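Methionine gamma-lyase (Trichomonas vaginalis, PDB 1E5E) is a pyridoxal-phosphate-dependent enzyme of the Cys/Met metabolism family, built here as an assembly of four protein chains. Local coordinates at residues Y210-H214 and T259-M264; Y277-A283 and L392-L396. All blocks are in the same frame, centred on the assembly; numbering follows the deposited sequence.

Contact 1. Residues Y210-H214 and T259-M264; sequences YINGH and TLNIRM
Arg263, in the first turn of helix 260-279, turns its guanidinium toward the carbonyls of the 210-214 loop. The main bond runs from Arg263 NH1 to Tyr210 O, 2.7 Å long, in the carbonyl plane and nearly in that of the guanidinium. Arg263 NH2 adds a weak bond to the same oxygen and another to Ile211 O (3.0 Å). Gly213 CA, 3.5 Å from Arg263 NH1, lies against one guanidinium face, and Leu260 CA lies over the other. Alongside, Met264 makes a Met-aromatic contact: its chain bends at chi2 (-48°) and chi3 (-65°), bringing CE over one face of the Tyr210 ring, toward its rim, in a CH-pi contact, while SD approaches obliquely, 3.3 Å from Tyr210 CD1. In this fold type I architecture, residues 210-214 lie in the connection between strands 202-206 and 220-224 of the large sheet. The Tyr210 hydroxyl bonds to Ser310. In the second shell, Thr259 OG1 accepts from Arg263 NE at 2.9 Å, which helps fix the guanidinium's rotation, and Gly256 O takes a further bond from NH2. His214 ND1 donates to Asn212 O at 2.8 Å, bracing the turn, and Asn212 OD1 bonds to Arg255 of the second subunit.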
ATOM      1  N   TYR A 210      -8.671  11.725 -14.925  1.00 15.86           N
ATOM      2  CA  TYR A 210      -7.451  12.486 -15.091  1.00 16.76           C
ATOM      3  C   TYR A 210      -6.708  12.865 -13.811  1.00 15.54           C
ATOM      4  O   TYR A 210      -5.491  12.837 -13.783  1.00 15.06           O
ATOM      5  CB  TYR A 210      -7.756  13.813 -15.832  1.00 16.03           C
ATOM      6  CG  TYR A 210      -8.100  13.562 -17.288  1.00 18.38           C
ATOM      7  CD1 TYR A 210      -7.132  13.299 -18.234  1.00 17.87           C
ATOM      8  CD2 TYR A 210      -9.417  13.560 -17.708  1.00 19.41           C
ATOM      9  CE1 TYR A 210      -7.472  13.058 -19.556  1.00 20.09           C
ATOM     10  CE2 TYR A 210      -9.783  13.322 -19.029  1.00 21.48           C
ATOM     11  CZ  TYR A 210      -8.793  13.071 -19.957  1.00 21.36           C
ATOM     12  OH  TYR A 210      -9.151  12.827 -21.276  1.00 20.69           O
ATOM     13  N   ILE A 211      -7.396  13.297 -12.764  1.00 15.23           N
ATOM     14  CA  ILE A 211      -6.794  13.793 -11.541  1.00 13.55           C
ATOM     15  C   ILE A 211      -5.822  12.744 -10.951  1.00 15.53           C
ATOM     16  O   ILE A 211      -4.625  13.036 -10.848  1.00 15.22           O
ATOM     17  CB  ILE A 211      -7.850  14.303 -10.542  1.00 13.54           C
ATOM     18  CG1 ILE A 211      -8.537  15.591 -11.075  1.00 13.94           C
ATOM     19  CG2 ILE A 211      -7.184  14.606  -9.192  1.00 11.30           C
ATOM     20  CD1 ILE A 211      -9.792  16.035 -10.345  1.00 13.82           C
ATOM     21  N   ASN A 212      -6.248  11.531 -10.702  1.00 12.73           N
ATOM     22  CA  ASN A 212      -5.370  10.448 -10.300  1.00 14.93           C
ATOM     23  C   ASN A 212      -4.493  10.113 -11.501  1.00 16.04           C
ATOM     24  O   ASN A 212      -3.281  10.039 -11.333  1.00 16.10           O
ATOM     25  CB  ASN A 212      -6.132   9.219  -9.848  1.00 13.89           C
ATOM     26  CG  ASN A 212      -5.142   8.125  -9.441  1.00 15.91           C
ATOM     27  OD1 ASN A 212      -4.351   8.425  -8.536  1.00 14.46           O
ATOM     28  ND2 ASN A 212      -5.196   6.999 -10.150  1.00 13.87           N
ATOM     29  N   GLY A 213      -5.107   9.956 -12.663  1.00 15.76           N
ATOM     30  CA  GLY A 213      -4.455   9.742 -13.928  1.00 16.24           C
ATOM     31  C   GLY A 213      -3.690   8.470 -14.201  1.00 17.34           C
ATOM     32  O   GLY A 213      -2.997   8.366 -15.223  1.00 15.05           O
ATOM     33  N   HIS A 214      -3.755   7.487 -13.292  1.00 15.58           N
ATOM     34  CA  HIS A 214      -2.959   6.275 -13.464  1.00 16.79           C
ATOM     35  C   HIS A 214      -3.796   5.021 -13.422  1.00 16.83           C
ATOM     36  O   HIS A 214      -3.235   3.940 -13.245  1.00 16.33           O
ATOM     37  CB  HIS A 214      -1.851   6.163 -12.382  1.00 15.90           C
ATOM     38  CG  HIS A 214      -0.790   7.209 -12.573  1.00 14.28           C
ATOM     39  ND1 HIS A 214      -1.101   8.550 -12.274  1.00 13.73           N
ATOM     40  CD2 HIS A 214       0.452   7.182 -13.085  1.00 13.54           C
ATOM     41  CE1 HIS A 214      -0.027   9.292 -12.572  1.00 13.82           C
ATOM     42  NE2 HIS A 214       0.950   8.504 -13.009  1.00 13.47           N
ATOM     43  N   THR A 259       1.579  15.156 -11.287  1.00 13.74           N
ATOM     44  CA  THR A 259       1.918  15.287 -12.712  1.00 14.00           C
ATOM     45  C   THR A 259       0.703  15.720 -13.541  1.00 14.37           C
ATOM     46  O   THR A 259       0.741  15.617 -14.775  1.00 14.74           O
ATOM     47  CB  THR A 259       2.407  13.956 -13.306  1.00 13.86           C
ATOM     48  OG1 THR A 259       1.461  12.909 -12.968  1.00 12.75           O
ATOM     49  CG2 THR A 259       3.807  13.617 -12.805  1.00 13.00           C
ATOM     50  N   LEU A 260      -0.388  16.131 -12.902  1.00 12.51           N
ATOM     51  CA  LEU A 260      -1.610  16.482 -13.623  1.00 14.01           C
ATOM     52  C   LEU A 260      -1.357  17.532 -14.714  1.00 15.58           C
ATOM     53  O   LEU A 260      -1.858  17.484 -15.835  1.00 12.82           O
ATOM     54  CB  LEU A 260      -2.702  17.006 -12.653  1.00 10.16           C
ATOM     55  CG  LEU A 260      -4.023  17.435 -13.309  1.00 12.68           C
ATOM     56  CD1 LEU A 260      -4.694  16.296 -14.075  1.00 10.33           C
ATOM     57  CD2 LEU A 260      -5.058  17.937 -12.277  1.00  8.00           C
ATOM     58  N   ASN A 261      -0.607  18.588 -14.351  1.00 16.53           N
ATOM     59  CA  ASN A 261      -0.372  19.621 -15.359  1.00 18.69           C
ATOM     60  C   ASN A 261       0.375  19.109 -16.588  1.00 17.97           C
ATOM     61  O   ASN A 261      -0.040  19.434 -17.704  1.00 15.20           O
ATOM     62  CB  ASN A 261       0.401  20.781 -14.731  1.00 20.30           C
ATOM     63  CG  ASN A 261       0.782  21.844 -15.759  1.00 23.81           C
ATOM     64  OD1 ASN A 261      -0.072  22.595 -16.201  1.00 24.15           O
ATOM     65  ND2 ASN A 261       2.072  21.915 -16.074  1.00 24.20           N
ATOM     66  N   ILE A 262       1.472  18.342 -16.390  1.00 16.13           N
ATOM     67  CA  ILE A 262       2.227  17.882 -17.558  1.00 16.11           C
ATOM     68  C   ILE A 262       1.514  16.779 -18.314  1.00 14.45           C
ATOM     69  O   ILE A 262       1.752  16.666 -19.509  1.00 16.38           O
ATOM     70  CB  ILE A 262       3.676  17.440 -17.230  1.00 14.83           C
ATOM     71  CG1 ILE A 262       3.672  16.335 -16.166  1.00 14.67           C
ATOM     72  CG2 ILE A 262       4.476  18.651 -16.767  1.00 11.84           C
ATOM     73  CD1 ILE A 262       5.049  15.719 -15.947  1.00 16.56           C
ATOM     74  N   ARG A 263       0.680  16.003 -17.689  1.00 13.92           N
ATOM     75  CA  ARG A 263      -0.117  14.965 -18.334  1.00 15.21           C
ATOM     76  C   ARG A 263      -1.254  15.580 -19.170  1.00 14.94           C
ATOM     77  O   ARG A 263      -1.435  15.266 -20.362  1.00 15.04           O
ATOM     78  CB  ARG A 263      -0.765  14.045 -17.265  1.00 12.78           C
ATOM     79  CG  ARG A 263       0.198  13.045 -16.664  1.00 13.59           C
ATOM     80  CD  ARG A 263      -0.451  12.015 -15.751  1.00 14.91           C
ATOM     81  NE  ARG A 263      -0.962  12.519 -14.476  1.00 13.55           N
ATOM     82  CZ  ARG A 263      -2.227  12.831 -14.244  1.00 13.94           C
ATOM     83  NH1 ARG A 263      -3.146  12.710 -15.213  1.00 12.85           N
ATOM     84  NH2 ARG A 263      -2.578  13.230 -13.023  1.00 12.13           N
ATOM     85  N   MET A 264      -1.968  16.541 -18.610  1.00 14.71           N
ATOM     86  CA  MET A 264      -3.062  17.183 -19.349  1.00 17.34           C
ATOM     87  C   MET A 264      -2.527  17.871 -20.621  1.00 17.37           C
ATOM     88  O   MET A 264      -3.181  17.802 -21.660  1.00 15.62           O
ATOM     89  CB  MET A 264      -3.874  18.212 -18.560  1.00 18.25           C
ATOM     90  CG  MET A 264      -4.685  17.652 -17.401  1.00 19.85           C
ATOM     91  SD  MET A 264      -5.660  16.188 -17.834  1.00 21.17           S
ATOM     92  CE  MET A 264      -6.844  16.798 -19.017  1.00 17.67           C
TER

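Contact 2. Residues Y277-A283 and L392-L396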
ATOM      1  N   TYR A 277      -6.209  13.480 -37.454  1.00 22.35           N
ATOM      2  CA  TYR A 277      -6.036  12.321 -38.308  1.00 22.34           C
ATOM      3  C   TYR A 277      -7.356  11.602 -38.524  1.00 22.44           C
ATOM      4  O   TYR A 277      -7.662  11.177 -39.635  1.00 24.08           O
ATOM      5  CB  TYR A 277      -4.985  11.348 -37.680  1.00 22.48           C
ATOM      6  CG  TYR A 277      -4.955  10.080 -38.525  1.00 21.35           C
ATOM      7  CD1 TYR A 277      -4.271  10.085 -39.727  1.00 22.08           C
ATOM      8  CD2 TYR A 277      -5.583   8.930 -38.118  1.00 21.48           C
ATOM      9  CE1 TYR A 277      -4.238   8.957 -40.531  1.00 21.86           C
ATOM     10  CE2 TYR A 277      -5.563   7.778 -38.888  1.00 21.60           C
ATOM     11  CZ  TYR A 277      -4.892   7.830 -40.093  1.00 21.49           C
ATOM     12  OH  TYR A 277      -4.868   6.738 -40.894  1.00 23.83           O
ATOM     13  N   LEU A 278      -8.179  11.428 -37.488  1.00 21.69           N
ATOM     14  CA  LEU A 278      -9.425  10.702 -37.605  1.00 23.76           C
ATOM     15  C   LEU A 278     -10.412  11.420 -38.529  1.00 24.55           C
ATOM     16  O   LEU A 278     -11.053  10.820 -39.375  1.00 22.27           O
ATOM     17  CB  LEU A 278     -10.118  10.478 -36.260  1.00 22.97           C
ATOM     18  CG  LEU A 278      -9.325   9.654 -35.228  1.00 25.20           C
ATOM     19  CD1 LEU A 278     -10.032   9.677 -33.866  1.00 24.50           C
ATOM     20  CD2 LEU A 278      -9.148   8.236 -35.739  1.00 24.68           C
ATOM     21  N   LYS A 279     -10.388  12.748 -38.421  1.00 25.89           N
ATOM     22  CA  LYS A 279     -11.310  13.557 -39.185  1.00 30.31           C
ATOM     23  C   LYS A 279     -11.073  13.405 -40.692  1.00 31.32           C
ATOM     24  O   LYS A 279     -12.007  13.485 -41.495  1.00 31.61           O
ATOM     25  CB  LYS A 279     -11.171  14.997 -38.724  1.00 30.90           C
ATOM     26  CG  LYS A 279     -11.907  16.011 -39.583  1.00 35.37           C
ATOM     27  CD  LYS A 279     -11.427  17.419 -39.214  1.00 36.70           C
ATOM     28  CE  LYS A 279     -12.432  18.074 -38.292  1.00 39.39           C
ATOM     29  NZ  LYS A 279     -13.361  18.990 -39.033  1.00 41.48           N
ATOM     30  N   SER A 280      -9.837  13.176 -41.103  1.00 30.88           N
ATOM     31  CA  SER A 280      -9.661  13.099 -42.555  1.00 32.30           C
ATOM     32  C   SER A 280      -9.590  11.682 -43.085  1.00 30.36           C
ATOM     33  O   SER A 280      -9.248  11.502 -44.243  1.00 31.17           O
ATOM     34  CB  SER A 280      -8.422  13.947 -42.832  1.00 33.00           C
ATOM     35  OG  SER A 280      -7.314  13.100 -42.585  1.00 34.02           O
ATOM     36  N   HIS A 281      -9.907  10.699 -42.264  1.00 28.11           N
ATOM     37  CA  HIS A 281      -9.906   9.315 -42.668  1.00 28.07           C
ATOM     38  C   HIS A 281     -11.238   8.980 -43.347  1.00 26.96           C
ATOM     39  O   HIS A 281     -12.300   9.225 -42.802  1.00 25.34           O
ATOM     40  CB  HIS A 281      -9.697   8.353 -41.507  1.00 26.41           C
ATOM     41  CG  HIS A 281      -9.280   7.005 -42.009  1.00 25.57           C
ATOM     42  ND1 HIS A 281     -10.217   6.125 -42.504  1.00 24.59           N
ATOM     43  CD2 HIS A 281      -8.072   6.420 -42.138  1.00 24.58           C
ATOM     44  CE1 HIS A 281      -9.621   5.029 -42.932  1.00 23.61           C
ATOM     45  NE2 HIS A 281      -8.326   5.182 -42.700  1.00 26.25           N
ATOM     46  N   PRO A 282     -11.184   8.361 -44.512  1.00 27.61           N
ATOM     47  CA  PRO A 282     -12.394   8.035 -45.261  1.00 27.53           C
ATOM     48  C   PRO A 282     -13.353   7.093 -44.554  1.00 27.20           C
ATOM     49  O   PRO A 282     -14.555   7.181 -44.845  1.00 26.34           O
ATOM     50  CB  PRO A 282     -11.886   7.452 -46.573  1.00 28.14           C
ATOM     51  CG  PRO A 282     -10.429   7.736 -46.629  1.00 29.16           C
ATOM     52  CD  PRO A 282      -9.936   8.003 -45.229  1.00 27.03           C
ATOM     53  N   ALA A 283     -12.955   6.268 -43.574  1.00 24.68           N
ATOM     54  CA  ALA A 283     -13.935   5.437 -42.870  1.00 24.10           C
ATOM     55  C   ALA A 283     -14.732   6.183 -41.808  1.00 23.48           C
ATOM     56  O   ALA A 283     -15.682   5.629 -41.244  1.00 22.20           O
ATOM     57  CB  ALA A 283     -13.226   4.257 -42.191  1.00 24.78           C
ATOM     58  N   LEU A 392      -8.187   1.122 -39.105  1.00 33.25           N
ATOM     59  CA  LEU A 392      -9.115   1.719 -40.057  1.00 35.36           C
ATOM     60  C   LEU A 392      -8.929   1.222 -41.490  1.00 38.92           C
ATOM     61  O   LEU A 392      -9.906   0.855 -42.169  1.00 40.06           O
ATOM     62  CB  LEU A 392      -9.009   3.252 -40.035  1.00 32.37           C
ATOM     63  CG  LEU A 392      -9.577   3.914 -38.762  1.00 30.17           C
ATOM     64  CD1 LEU A 392      -9.239   5.389 -38.708  1.00 28.40           C
ATOM     65  CD2 LEU A 392     -11.076   3.689 -38.705  1.00 29.85           C
ATOM     66  N   ASP A 393      -7.697   1.146 -41.988  1.00 40.51           N
ATOM     67  CA  ASP A 393      -7.450   0.658 -43.338  1.00 42.13           C
ATOM     68  C   ASP A 393      -8.049  -0.731 -43.502  1.00 44.25           C
ATOM     69  O   ASP A 393      -8.723  -0.933 -44.510  1.00 44.90           O
ATOM     70  CB  ASP A 393      -5.964   0.656 -43.697  1.00 40.69           C
ATOM     71  CG  ASP A 393      -5.495   2.075 -43.980  1.00 41.20           C
ATOM     72  OD1 ASP A 393      -4.308   2.236 -44.361  1.00 40.62           O
ATOM     73  OD2 ASP A 393      -6.289   3.035 -43.783  1.00 41.15           O
ATOM     74  N   ALA A 394      -7.857  -1.635 -42.560  1.00 45.11           N
ATOM     75  CA  ALA A 394      -8.404  -2.973 -42.584  1.00 46.69           C
ATOM     76  C   ALA A 394      -9.924  -3.016 -42.670  1.00 49.83           C
ATOM     77  O   ALA A 394     -10.571  -3.823 -43.330  1.00 50.44           O
ATOM     78  CB  ALA A 394      -8.023  -3.667 -41.283  1.00 45.96           C
ATOM     79  N   LEU A 395     -10.568  -2.119 -41.925  1.00 51.80           N
ATOM     80  CA  LEU A 395     -12.000  -1.921 -41.994  1.00 53.01           C
ATOM     81  C   LEU A 395     -12.395  -1.714 -43.452  1.00 54.45           C
ATOM     82  O   LEU A 395     -13.320  -2.341 -43.939  1.00 56.24           O
ATOM     83  CB  LEU A 395     -12.311  -0.626 -41.248  1.00 52.83           C
ATOM     84  CG  LEU A 395     -13.595  -0.510 -40.453  1.00 52.13           C
ATOM     85  CD1 LEU A 395     -13.658  -1.640 -39.442  1.00 51.98           C
ATOM     86  CD2 LEU A 395     -13.650   0.854 -39.774  1.00 52.06           C
ATOM     87  N   LEU A 396     -11.707  -0.793 -44.123  1.00 55.21           N
ATOM     88  CA  LEU A 396     -11.977  -0.443 -45.495  1.00 56.00           C
ATOM     89  C   LEU A 396     -11.480  -1.448 -46.520  1.00 57.72           C
ATOM     90  O   LEU A 396     -12.035  -1.491 -47.618  1.00 58.05           O
ATOM     91  CB  LEU A 396     -11.327   0.915 -45.839  1.00 54.24           C
ATOM     92  CG  LEU A 396     -11.891   2.143 -45.130  1.00 52.64           C
ATOM     93  CD1 LEU A 396     -11.289   3.420 -45.689  1.00 51.14           C
ATOM     94  CD2 LEU A 396     -13.410   2.186 -45.209  1.00 51.89           C
TER
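The imidazole of His281 is sandwiched between two aliphatic groups: Leu392 CB on one face, in a CH-pi contact 3.6 Å from the ring centroid, and CD of the following residue, Pro282, on the opposite face. Asp393 OD2 lies in the plane and accepts a bond of 3.2 Å from His281 NE2, nearly straight at 167° and met nearly along the carboxylate's C-O axis, although the ring and carboxylate planes are turned 37° apart. Tyr277 OH lies near the ring plane on the CD2 side, and Ala283 CA is also at the edge. With CG anti to the backbone N (chi1 -162°), the imidazole is carried out toward helix 381-396, where the His281 and Leu392 side chains run antiparallel alongside each other.

Around this ring the contact is apolar. Leu392 CD1 lies over the same ring face as CB and reaches Leu278 CD2, 4.1 Å away, while Ala283 CB packs at 3.7 Å against Leu396 CD2 and also touches the methyls of Leu392 and Leu395. Leu396 CD1 comes obliquely to the ring, 3.6 Å from His281 CE1. These contacts join the end of helix 260-279, and the turn leading into strand 284-288, to the last turn of helix 381-396; Leu316, from the neighbouring strand 311-316, packs on Leu392 and Leu395.

The other ring nitrogen serves the turn itself: His281 ND1 accepts from Ala283 N at 2.9 Å, a bond that closes the turn around Pro282. With NE2 donating and ND1 accepting, both nitrogens are engaged in a way consistent with a neutral imidazole protonated at NE2. Asp393 keeps a salt bridge from OD1 to Lys389, so its charge is probably shared between the histidine and that lysine.

How the contacts relate
Followed from the N terminus, the chain makes the two contacts in series, and they neither nest nor cross. Contact 1 closes first, when the 210-214 loop meets residues 259-264 after 44 intervening residues, mostly helical, that include strand 220-224 of the large sheet and helix 247-257. Helix 260-279 then runs on from that site and delivers the chain to contact 2, whose 108-residue loop takes in all five strands of the smaller sheet before helix 381-396 returns. The contacts do not touch: their centres lie about 29 Å apart and their nearest atoms about 13 Å. One long helix is thus tied at its start to the large-sheet region and at its end to the C-terminal helix.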